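Local structure of photosystem II assembly protein Ycf48 (Thermosynechococcus elongatus, 5OJ5) at residues 86-91 against 333-338; 76-81 against 129-134; 44-49 against 282-287. The protein binds the C-terminal prepropeptide of the D1 subunit and probably assists the early assembly and repair of photosystem II. All blocks are in the same frame, centred on the assembly; numbering follows the deposited sequence. Where two conformers were deposited one is given.

All three contacts join neighbouring blades of the seven-bladed beta-propeller. Contacts 1 and 2 flank the blade that begins with strand 58-63: its strands 77-81 and 89-90 lie side by side, one facing the next blade in contact 2, the other following a turn that meets the closing blade in contact 1. Contacts 1 and 3 share that closing blade, where strands 334-338 and 47-51 pair. Contact 3 is fully buried and aromatic. Contact 2 is mostly buried but mixes apolar packing with a carboxylate-amide bond and a bridging water. Contact 1 grades from a buried Trp-Leu pair to an exposed glutamine lying over a guanidinium.

Contact 1: 86-91 against 333-338; sequences QTWEPR and GILLRY
Gln86 and Arg337 mark the closest backbone approach, CA of Gln86 lying 7.6 Å from CA of Arg337; from there the two chains draw apart, and the contact is made mainly by side chains. Arg337 reaches out with CG and CD extended from the main chain, then bends at its third torsion (chi3 80°), which turns the guanidinium to present a face to Gln86. CG of Gln86 sits over the centre of that face, 3.6 Å from CZ of Arg337. The amide and guanidinium planes are inclined by 33°, and OE1 of Gln86 stays 4.1 Å from NH2 of Arg337; the touch is made by the CG methylene packed over the flat guanidinium. The polar groups are engaged separately: Arg337 NE makes a salt bridge to Glu48 OE1, and Gln86 NE2 bonds to the carbonyl of Asp83. Deeper in, Trp88 and Leu335 meet at about a right angle. In the conformer given, methyl CD2 of Leu335 comes within 3.6 Å of NE1 of Trp88, while the indole N-H is bonded to the carbonyl of Gly85, a tie that pins the ring within its own turn. Residues 81-88 carry the Asp-box signature of BNR repeats, which ends in this tryptophan. Trp88 is backed by Met79 and Thr81 of strand 77-81 and also touches Leu52; Leu335 is packed on Phe327 and Leu329 of strand 325-329. The contact thus joins the turn leading into strand 89-90, an outermost strand of its blade, to strand 334-338, which lies between strands 47-51 and 325-329 of the closing blade.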
loop_
_atom_site.group_PDB
_atom_site.type_symbol
_atom_site.label_atom_id
_atom_site.label_comp_id
_atom_site.label_asym_id
_atom_site.label_seq_id
_atom_site.Cartn_x
_atom_site.Cartn_y
_atom_site.Cartn_z
ATOM N N GLN A 86 -5.481 17.922 -2.178
ATOM C CA GLN A 86 -4.596 19.084 -2.289
ATOM C C GLN A 86 -4.197 19.621 -0.920
ATOM O O GLN A 86 -3.047 20.012 -0.719
ATOM C CB GLN A 86 -5.290 20.198 -3.066
ATOM C CG GLN A 86 -5.707 19.762 -4.455
ATOM C CD GLN A 86 -6.499 20.814 -5.145
ATOM O OE1 GLN A 86 -5.946 21.807 -5.598
ATOM N NE2 GLN A 86 -7.829 20.645 -5.167
ATOM N N THR A 87 -5.121 19.626 0.050
ATOM C CA THR A 87 -4.851 20.146 1.375
ATOM C C THR A 87 -5.395 19.148 2.394
ATOM O O THR A 87 -6.442 18.525 2.190
ATOM C CB THR A 87 -5.409 21.518 1.606
ATOM O OG1 THR A 87 -6.812 21.441 1.589
ATOM C CG2 THR A 87 -4.970 22.471 0.541
ATOM N N TRP A 88 -4.676 19.044 3.499
ATOM C CA TRP A 88 -4.948 18.067 4.528
ATOM C C TRP A 88 -4.956 18.739 5.882
ATOM O O TRP A 88 -4.064 19.537 6.196
ATOM C CB TRP A 88 -3.871 16.975 4.489
ATOM C CG TRP A 88 -3.880 16.169 3.200
ATOM C CD1 TRP A 88 -3.250 16.485 2.028
ATOM C CD2 TRP A 88 -4.594 14.954 2.985
ATOM N NE1 TRP A 88 -3.495 15.515 1.104
ATOM C CE2 TRP A 88 -4.318 14.561 1.659
ATOM C CE3 TRP A 88 -5.422 14.162 3.792
ATOM C CZ2 TRP A 88 -4.845 13.395 1.104
ATOM C CZ3 TRP A 88 -5.966 13.004 3.245
ATOM C CH2 TRP A 88 -5.679 12.629 1.898
ATOM N N GLU A 89 -5.908 18.356 6.708
ATOM C CA GLU A 89 -6.076 18.908 8.047
ATOM C C GLU A 89 -5.820 17.839 9.090
ATOM O O GLU A 89 -6.494 16.794 9.059
ATOM C CB GLU A 89 -7.484 19.473 8.223
ATOM C CG GLU A 89 -7.738 20.714 7.381
ATOM C CD GLU A 89 -7.111 21.978 7.954
ATOM O OE1 GLU A 89 -6.578 21.953 9.077
ATOM O OE2 GLU A 89 -7.172 23.020 7.271
ATOM N N PRO A 90 -4.910 18.051 10.048
ATOM C CA PRO A 90 -4.692 17.045 11.087
ATOM C C PRO A 90 -5.895 16.933 12.003
ATOM O O PRO A 90 -6.561 17.914 12.328
ATOM C CB PRO A 90 -3.483 17.564 11.869
ATOM C CG PRO A 90 -2.957 18.649 11.085
ATOM C CD PRO A 90 -3.966 19.184 10.142
ATOM N N ARG A 91 -6.132 15.706 12.450
ATOM C CA ARG A 91 -7.122 15.375 13.457
ATOM C C ARG A 91 -6.429 14.575 14.544
ATOM O O ARG A 91 -5.789 13.581 14.240
ATOM C CB ARG A 91 -8.227 14.543 12.798
ATOM C CG ARG A 91 -8.819 15.202 11.479
ATOM C CD ARG A 91 -9.727 16.233 11.881
ATOM N NE ARG A 91 -10.323 16.856 10.706
ATOM C CZ ARG A 91 -10.164 18.137 10.458
ATOM N NH1 ARG A 91 -9.327 18.818 11.214
ATOM N NH2 ARG A 91 -10.801 18.719 9.457
ATOM N N GLY A 333 6.400 13.275 6.068
ATOM C CA GLY A 333 5.276 14.086 5.653
ATOM C C GLY A 333 5.232 14.479 4.198
ATOM O O GLY A 333 4.350 15.254 3.801
ATOM N N ILE A 334 6.142 13.975 3.394
ATOM C CA ILE A 334 6.140 14.273 1.971
ATOM C C ILE A 334 5.136 13.376 1.260
ATOM O O ILE A 334 5.078 12.153 1.492
ATOM C CB ILE A 334 7.543 14.067 1.395
ATOM C CG1 ILE A 334 8.497 15.132 1.996
ATOM C CG2 ILE A 334 7.508 14.093 -0.157
ATOM C CD1 ILE A 334 9.940 14.897 1.700
ATOM N N LEU A 335 4.332 14.002 0.404
ATOM C CA LEU A 335 3.382 13.364 -0.477
ATOM C C LEU A 335 3.688 13.807 -1.908
ATOM O O LEU A 335 3.994 14.960 -2.103
ATOM C CB LEU A 335 2.046 13.932 0.038
ATOM C CG LEU A 335 0.798 13.275 -0.487
ATOM C CD1 LEU A 335 0.786 11.785 -0.175
ATOM C CD2 LEU A 335 -0.410 13.961 0.162
ATOM N N LEU A 336 3.534 12.937 -2.890
ATOM C CA LEU A 336 3.374 13.414 -4.262
ATOM C C LEU A 336 1.928 13.211 -4.660
ATOM O O LEU A 336 1.328 12.174 -4.326
ATOM C CB LEU A 336 4.258 12.651 -5.242
ATOM C CG LEU A 336 5.737 12.527 -4.879
ATOM C CD1 LEU A 336 6.465 11.710 -5.975
ATOM C CD2 LEU A 336 6.349 13.850 -4.631
ATOM N N ARG A 337 1.365 14.166 -5.394
ATOM C CA ARG A 337 -0.023 14.129 -5.857
ATOM C C ARG A 337 -0.044 14.151 -7.386
ATOM O O ARG A 337 0.640 14.961 -8.016
ATOM C CB ARG A 337 -0.810 15.325 -5.320
ATOM C CG ARG A 337 -2.278 15.317 -5.746
ATOM C CD ARG A 337 -3.028 16.459 -5.068
ATOM N NE ARG A 337 -2.783 17.708 -5.762
ATOM C CZ ARG A 337 -3.512 18.162 -6.784
ATOM N NH1 ARG A 337 -4.535 17.483 -7.256
ATOM N NH2 ARG A 337 -3.190 19.293 -7.362
ATOM N N TYR A 338 -0.837 13.261 -7.969
ATOM C CA TYR A 338 -0.932 13.141 -9.435
ATOM C C TYR A 338 -1.780 14.279 -9.987
ATOM O O TYR A 338 -2.901 14.496 -9.526
ATOM C CB TYR A 338 -1.572 11.797 -9.800
ATOM C CG TYR A 338 -1.534 11.541 -11.278
ATOM C CD1 TYR A 338 -0.447 10.916 -11.848
ATOM C CD2 TYR A 338 -2.573 11.952 -12.111
ATOM C CE1 TYR A 338 -0.368 10.708 -13.220
ATOM C CE2 TYR A 338 -2.502 11.739 -13.493
ATOM C CZ TYR A 338 -1.395 11.118 -14.018
ATOM O OH TYR A 338 -1.316 10.924 -15.381
#

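Contact 2: 76-81 against 129-134; sequences ATLMET and QSWSQI
Leu78 makes the first touch, sending methyl CD2 to within 4.1 Å of NE1 of Trp131, the tryptophan that ends the Asp box of the next blade. The leucine keeps CG anti to its main-chain nitrogen (chi1 -179°), which carries the branch toward the next blade, where Ile114 packs against both residues. Two residues further along strand 77-81, Glu80 projects on the same side with an extended chain and meets Gln129 at about a right angle. Gln129 NE2 donates to OE2 of Glu80 over 2.8 Å with an N-H...O angle of 156°, arriving on the syn side of the oxygen and somewhat out of the carboxylate plane, while the acceptor lies in the plane of the amide. Although the CB of Gln129 is directed away from the strand, a bend at chi2 (-48°) swings its amide back to Glu80. A water closes the second half of the ring: it donates to OE1 of Glu80 at 2.6 Å and to OE1 of Gln129 at 2.7 Å, so each carboxylate oxygen has a link to the amide. Other partners hold the same carboxylate, His68 NE2 at OE2 and Arg91 NE in a salt bridge at OE1, and Gln129 NE2 also hydrogen-bonds to the carbonyl of Gly127. On segment 129-134, Trp131 hydrogen-bonds to the bound peptide through its backbone and Ser132 packs on it. A buried carboxylate gripped this often is probably ionised, with Arg91 as its salt-bridge partner, and it ties an Asp-box turn of one blade to the strand of another.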
loop_
_atom_site.group_PDB
_atom_site.type_symbol
_atom_site.label_atom_id
_atom_site.label_comp_id
_atom_site.label_asym_id
_atom_site.label_seq_id
_atom_site.Cartn_x
_atom_site.Cartn_y
_atom_site.Cartn_z
ATOM N N ALA A 76 0.061 7.948 15.648
ATOM C CA ALA A 76 -1.383 8.158 15.632
ATOM C C ALA A 76 -1.759 9.290 14.707
ATOM O O ALA A 76 -2.751 9.976 14.939
ATOM C CB ALA A 76 -1.952 8.317 17.051
ATOM N N THR A 77 -1.007 9.449 13.622
ATOM C CA THR A 77 -1.313 10.524 12.676
ATOM C C THR A 77 -2.562 10.216 11.876
ATOM O O THR A 77 -2.700 9.128 11.311
ATOM C CB THR A 77 -0.132 10.781 11.734
ATOM O OG1 THR A 77 0.952 11.276 12.531
ATOM C CG2 THR A 77 -0.449 11.802 10.649
ATOM N N LEU A 78 -3.439 11.204 11.768
ATOM C CA LEU A 78 -4.707 11.102 11.068
ATOM C C LEU A 78 -4.945 12.455 10.425
ATOM O O LEU A 78 -4.894 13.484 11.125
ATOM C CB LEU A 78 -5.779 10.829 12.109
ATOM C CG LEU A 78 -7.198 10.647 11.625
ATOM C CD1 LEU A 78 -7.336 9.468 10.644
ATOM C CD2 LEU A 78 -8.180 10.446 12.779
ATOM N N MET A 79 -5.196 12.508 9.106
ATOM C CA MET A 79 -5.524 13.779 8.461
ATOM C C MET A 79 -6.652 13.588 7.478
ATOM O O MET A 79 -6.818 12.499 6.894
ATOM C CB MET A 79 -4.342 14.400 7.729
ATOM C CG MET A 79 -3.102 14.543 8.582
ATOM S SD MET A 79 -1.942 15.669 7.786
ATOM C CE MET A 79 -0.588 15.622 8.922
ATOM N N GLU A 80 -7.412 14.656 7.266
ATOM C CA GLU A 80 -8.602 14.647 6.435
ATOM C C GLU A 80 -8.434 15.667 5.314
ATOM O O GLU A 80 -7.977 16.786 5.551
ATOM C CB GLU A 80 -9.814 15.045 7.298
ATOM C CG GLU A 80 -11.153 15.035 6.600
ATOM C CD GLU A 80 -12.303 15.369 7.525
ATOM O OE1 GLU A 80 -12.072 15.970 8.594
ATOM O OE2 GLU A 80 -13.462 15.017 7.175
ATOM N N THR A 81 -8.881 15.312 4.100
ATOM C CA THR A 81 -8.979 16.255 2.984
ATOM C C THR A 81 -10.431 16.339 2.540
ATOM O O THR A 81 -11.171 15.340 2.575
ATOM C CB THR A 81 -8.078 15.806 1.796
ATOM O OG1 THR A 81 -8.112 16.839 0.805
ATOM C CG2 THR A 81 -8.511 14.506 1.145
ATOM N N GLN A 129 -16.450 11.867 10.641
ATOM C CA GLN A 129 -16.812 12.980 11.517
ATOM C C GLN A 129 -16.875 12.537 12.972
ATOM O O GLN A 129 -16.627 13.361 13.871
ATOM C CB GLN A 129 -18.120 13.617 11.055
ATOM C CG GLN A 129 -18.037 14.012 9.575
ATOM C CD GLN A 129 -16.747 14.784 9.237
ATOM O OE1 GLN A 129 -16.556 15.911 9.681
ATOM N NE2 GLN A 129 -15.858 14.199 8.424
ATOM N N SER A 130 -17.154 11.259 13.225
ATOM C CA SER A 130 -17.038 10.698 14.555
ATOM C C SER A 130 -16.405 9.330 14.400
ATOM O O SER A 130 -16.773 8.548 13.507
ATOM C CB SER A 130 -18.347 10.594 15.275
ATOM O OG SER A 130 -19.241 9.875 14.528
ATOM N N TRP A 131 -15.452 9.057 15.263
ATOM C CA TRP A 131 -14.761 7.787 15.292
ATOM C C TRP A 131 -14.992 7.144 16.652
ATOM O O TRP A 131 -14.992 7.834 17.678
ATOM C CB TRP A 131 -13.243 8.001 15.117
ATOM C CG TRP A 131 -12.790 8.482 13.758
ATOM C CD1 TRP A 131 -12.638 9.769 13.346
ATOM C CD2 TRP A 131 -12.479 7.658 12.640
ATOM N NE1 TRP A 131 -12.206 9.796 12.046
ATOM C CE2 TRP A 131 -12.109 8.509 11.584
ATOM C CE3 TRP A 131 -12.477 6.277 12.444
ATOM C CZ2 TRP A 131 -11.713 8.035 10.341
ATOM C CZ3 TRP A 131 -12.077 5.793 11.188
ATOM C CH2 TRP A 131 -11.715 6.670 10.156
ATOM N N SER A 132 -15.107 5.824 16.650
ATOM C CA SER A 132 -15.183 5.031 17.854
ATOM C C SER A 132 -14.090 3.984 17.816
ATOM O O SER A 132 -13.686 3.503 16.748
ATOM C CB SER A 132 -16.534 4.357 17.977
ATOM O OG SER A 132 -17.551 5.343 18.012
ATOM N N GLN A 133 -13.625 3.620 18.994
ATOM C CA GLN A 133 -12.673 2.550 19.149
ATOM C C GLN A 133 -13.420 1.244 19.338
ATOM O O GLN A 133 -14.338 1.150 20.157
ATOM C CB GLN A 133 -11.733 2.862 20.302
ATOM C CG GLN A 133 -10.701 1.790 20.453
ATOM C CD GLN A 133 -9.552 2.222 21.344
ATOM O OE1 GLN A 133 -9.585 3.293 21.992
ATOM N NE2 GLN A 133 -8.534 1.385 21.408
ATOM N N ILE A 134 -13.056 0.242 18.552
ATOM C CA ILE A 134 -13.627 -1.092 18.643
ATOM C C ILE A 134 -12.658 -1.962 19.428
ATOM O O ILE A 134 -11.533 -2.178 18.960
ATOM C CB ILE A 134 -13.875 -1.719 17.265
ATOM C CG1 ILE A 134 -14.798 -0.814 16.479
ATOM C CG2 ILE A 134 -14.405 -3.180 17.412
ATOM C CD1 ILE A 134 -15.368 -1.445 15.321
HETATM O O HOH W 1 -14.087 16.972 9.947
#

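Contact 3: 44-49 against 282-287; sequences YNPWEA and EVWLAG
Pro46 and Trp47 pack against Trp284 where two blades of the seven-bladed beta-propeller adjoin. Strand 47-51 comes from the start of the folded chain yet forms an outermost strand of the blade that ends with 334-338, the closure that fastens a propeller ring; strand 283-287 belongs to the blade beside it. The main interaction is aromatic, a T-shaped stack in which the pyrrole edge of Trp47 points into a face of Trp284. The five-membered ring of Trp47 and the six-membered ring of Trp284 have centroids 4.5 Å apart and planes at 88°. NE1 of Trp47 leads, 3.3 Å from CZ3 of Trp284 and offset toward the rim, a geometry consistent with an N-H...pi contact. Beside it, the proline ring adds apolar packing: CG of Pro46 lies 3.8 Å from CZ2 of Trp284, and CD of Pro46 is 3.9 Å from CH2 of Trp284. Leu292 lies against both tryptophans, and Tyr338 packs on Trp47 as a further edge-to-face partner. Hydrogen bonds within each segment fix these groups. An Asx turn holds the approach to the strand: OD1 of Asn45 accepts from the backbone N of Trp47 at 3.0 Å, with the donor above the carbonyl plane, and ND2 of Asn45 returns a bond to O of Trp47, clasping the residue from both ends. On segment 282-287, Glu282, itself salt-bridged to Arg278, steadies the receiving indole: NE1 of Trp284 donates to OE2 of Glu282 over 2.8 Å at 154°, using the anti lone pair of the carboxylate oxygen.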
loop_
_atom_site.group_PDB
_atom_site.type_symbol
_atom_site.label_atom_id
_atom_site.label_comp_id
_atom_site.label_asym_id
_atom_site.label_seq_id
_atom_site.Cartn_x
_atom_site.Cartn_y
_atom_site.Cartn_z
ATOM N N TYR A 44 6.802 14.317 -19.358
ATOM C CA TYR A 44 5.937 15.133 -18.513
ATOM C C TYR A 44 5.983 14.561 -17.107
ATOM O O TYR A 44 5.924 13.346 -16.934
ATOM C CB TYR A 44 4.474 15.112 -18.994
ATOM C CG TYR A 44 3.457 15.761 -18.008
ATOM C CD1 TYR A 44 3.448 17.136 -17.737
ATOM C CD2 TYR A 44 2.543 14.979 -17.307
ATOM C CE1 TYR A 44 2.531 17.701 -16.843
ATOM C CE2 TYR A 44 1.628 15.537 -16.409
ATOM C CZ TYR A 44 1.648 16.881 -16.171
ATOM O OH TYR A 44 0.751 17.449 -15.281
ATOM N N ASN A 45 6.111 15.433 -16.118
ATOM C CA ASN A 45 6.072 15.009 -14.733
ATOM C C ASN A 45 4.697 15.340 -14.164
ATOM O O ASN A 45 4.409 16.526 -13.925
ATOM C CB ASN A 45 7.123 15.742 -13.927
ATOM C CG ASN A 45 6.885 15.520 -12.433
ATOM O OD1 ASN A 45 6.477 14.417 -12.012
ATOM N ND2 ASN A 45 7.031 16.560 -11.639
ATOM N N PRO A 46 3.841 14.351 -13.882
ATOM C CA PRO A 46 2.509 14.622 -13.353
ATOM C C PRO A 46 2.495 14.759 -11.841
ATOM O O PRO A 46 1.446 15.023 -11.255
ATOM C CB PRO A 46 1.725 13.373 -13.775
ATOM C CG PRO A 46 2.750 12.269 -13.748
ATOM C CD PRO A 46 4.032 12.915 -14.192
ATOM N N TRP A 47 3.608 14.606 -11.166
ATOM C CA TRP A 47 3.604 14.511 -9.713
ATOM C C TRP A 47 3.990 15.834 -9.085
ATOM O O TRP A 47 5.080 16.353 -9.323
ATOM C CB TRP A 47 4.543 13.402 -9.269
ATOM C CG TRP A 47 4.099 12.047 -9.712
ATOM C CD1 TRP A 47 4.613 11.303 -10.743
ATOM C CD2 TRP A 47 3.040 11.265 -9.167
ATOM N NE1 TRP A 47 3.953 10.119 -10.868
ATOM C CE2 TRP A 47 2.978 10.059 -9.914
ATOM C CE3 TRP A 47 2.154 11.444 -8.092
ATOM C CZ2 TRP A 47 2.063 9.041 -9.612
ATOM C CZ3 TRP A 47 1.253 10.433 -7.791
ATOM C CH2 TRP A 47 1.222 9.238 -8.552
ATOM N N GLU A 48 3.120 16.360 -8.263
ATOM C CA GLU A 48 3.421 17.573 -7.511
ATOM C C GLU A 48 3.749 17.221 -6.065
ATOM O O GLU A 48 3.008 16.492 -5.414
ATOM C CB GLU A 48 2.245 18.528 -7.594
ATOM C CG GLU A 48 0.976 18.222 -6.883
ATOM C CD GLU A 48 0.119 19.479 -6.704
ATOM O OE1 GLU A 48 -0.738 19.473 -5.786
ATOM O OE2 GLU A 48 0.305 20.480 -7.463
ATOM N N ALA A 49 4.837 17.741 -5.540
ATOM C CA ALA A 49 5.247 17.470 -4.175
ATOM C C ALA A 49 4.476 18.366 -3.214
ATOM O O ALA A 49 4.335 19.562 -3.442
ATOM C CB ALA A 49 6.745 17.685 -3.983
ATOM N N GLU A 282 -0.088 1.748 -18.209
ATOM C CA GLU A 282 0.806 2.720 -17.597
ATOM C C GLU A 282 1.096 2.317 -16.164
ATOM O O GLU A 282 0.192 2.292 -15.309
ATOM C CB GLU A 282 0.250 4.141 -17.690
ATOM C CG GLU A 282 1.253 5.119 -17.183
ATOM C CD GLU A 282 0.741 6.538 -17.210
ATOM O OE1 GLU A 282 0.300 6.993 -18.288
ATOM O OE2 GLU A 282 0.753 7.216 -16.162
ATOM N N VAL A 283 2.357 2.025 -15.908
ATOM C CA VAL A 283 2.820 1.486 -14.638
ATOM C C VAL A 283 3.829 2.446 -14.048
ATOM O O VAL A 283 4.666 2.992 -14.763
ATOM C CB VAL A 283 3.519 0.126 -14.833
ATOM C CG1 VAL A 283 3.558 -0.605 -13.486
ATOM C CG2 VAL A 283 2.835 -0.721 -15.922
ATOM N N TRP A 284 3.752 2.656 -12.732
ATOM C CA TRP A 284 4.697 3.472 -11.992
ATOM C C TRP A 284 5.457 2.591 -11.010
ATOM O O TRP A 284 4.908 1.659 -10.414
ATOM C CB TRP A 284 3.973 4.618 -11.293
ATOM C CG TRP A 284 3.494 5.651 -12.260
ATOM C CD1 TRP A 284 2.335 5.618 -12.983
ATOM C CD2 TRP A 284 4.228 6.807 -12.689
ATOM N NE1 TRP A 284 2.292 6.733 -13.815
ATOM C CE2 TRP A 284 3.437 7.467 -13.645
ATOM C CE3 TRP A 284 5.472 7.349 -12.325
ATOM C CZ2 TRP A 284 3.840 8.663 -14.255
ATOM C CZ3 TRP A 284 5.892 8.519 -12.957
ATOM C CH2 TRP A 284 5.059 9.172 -13.893
ATOM N N LEU A 285 6.732 2.927 -10.811
ATOM C CA LEU A 285 7.646 2.163 -9.993
ATOM C C LEU A 285 8.409 3.150 -9.139
ATOM O O LEU A 285 9.102 4.023 -9.663
ATOM C CB LEU A 285 8.567 1.339 -10.910
ATOM C CG LEU A 285 9.599 0.461 -10.249
ATOM C CD1 LEU A 285 8.972 -0.656 -9.432
ATOM C CD2 LEU A 285 10.479 -0.144 -11.332
ATOM N N ALA A 286 8.230 3.037 -7.825
ATOM C CA ALA A 286 8.764 3.976 -6.852
ATOM C C ALA A 286 9.851 3.311 -6.036
ATOM O O ALA A 286 9.718 2.154 -5.647
ATOM C CB ALA A 286 7.643 4.435 -5.914
ATOM N N GLY A 287 10.906 4.054 -5.738
ATOM C CA GLY A 287 11.980 3.495 -4.955
ATOM C C GLY A 287 12.704 4.507 -4.112
ATOM O O GLY A 287 12.232 5.595 -3.807
#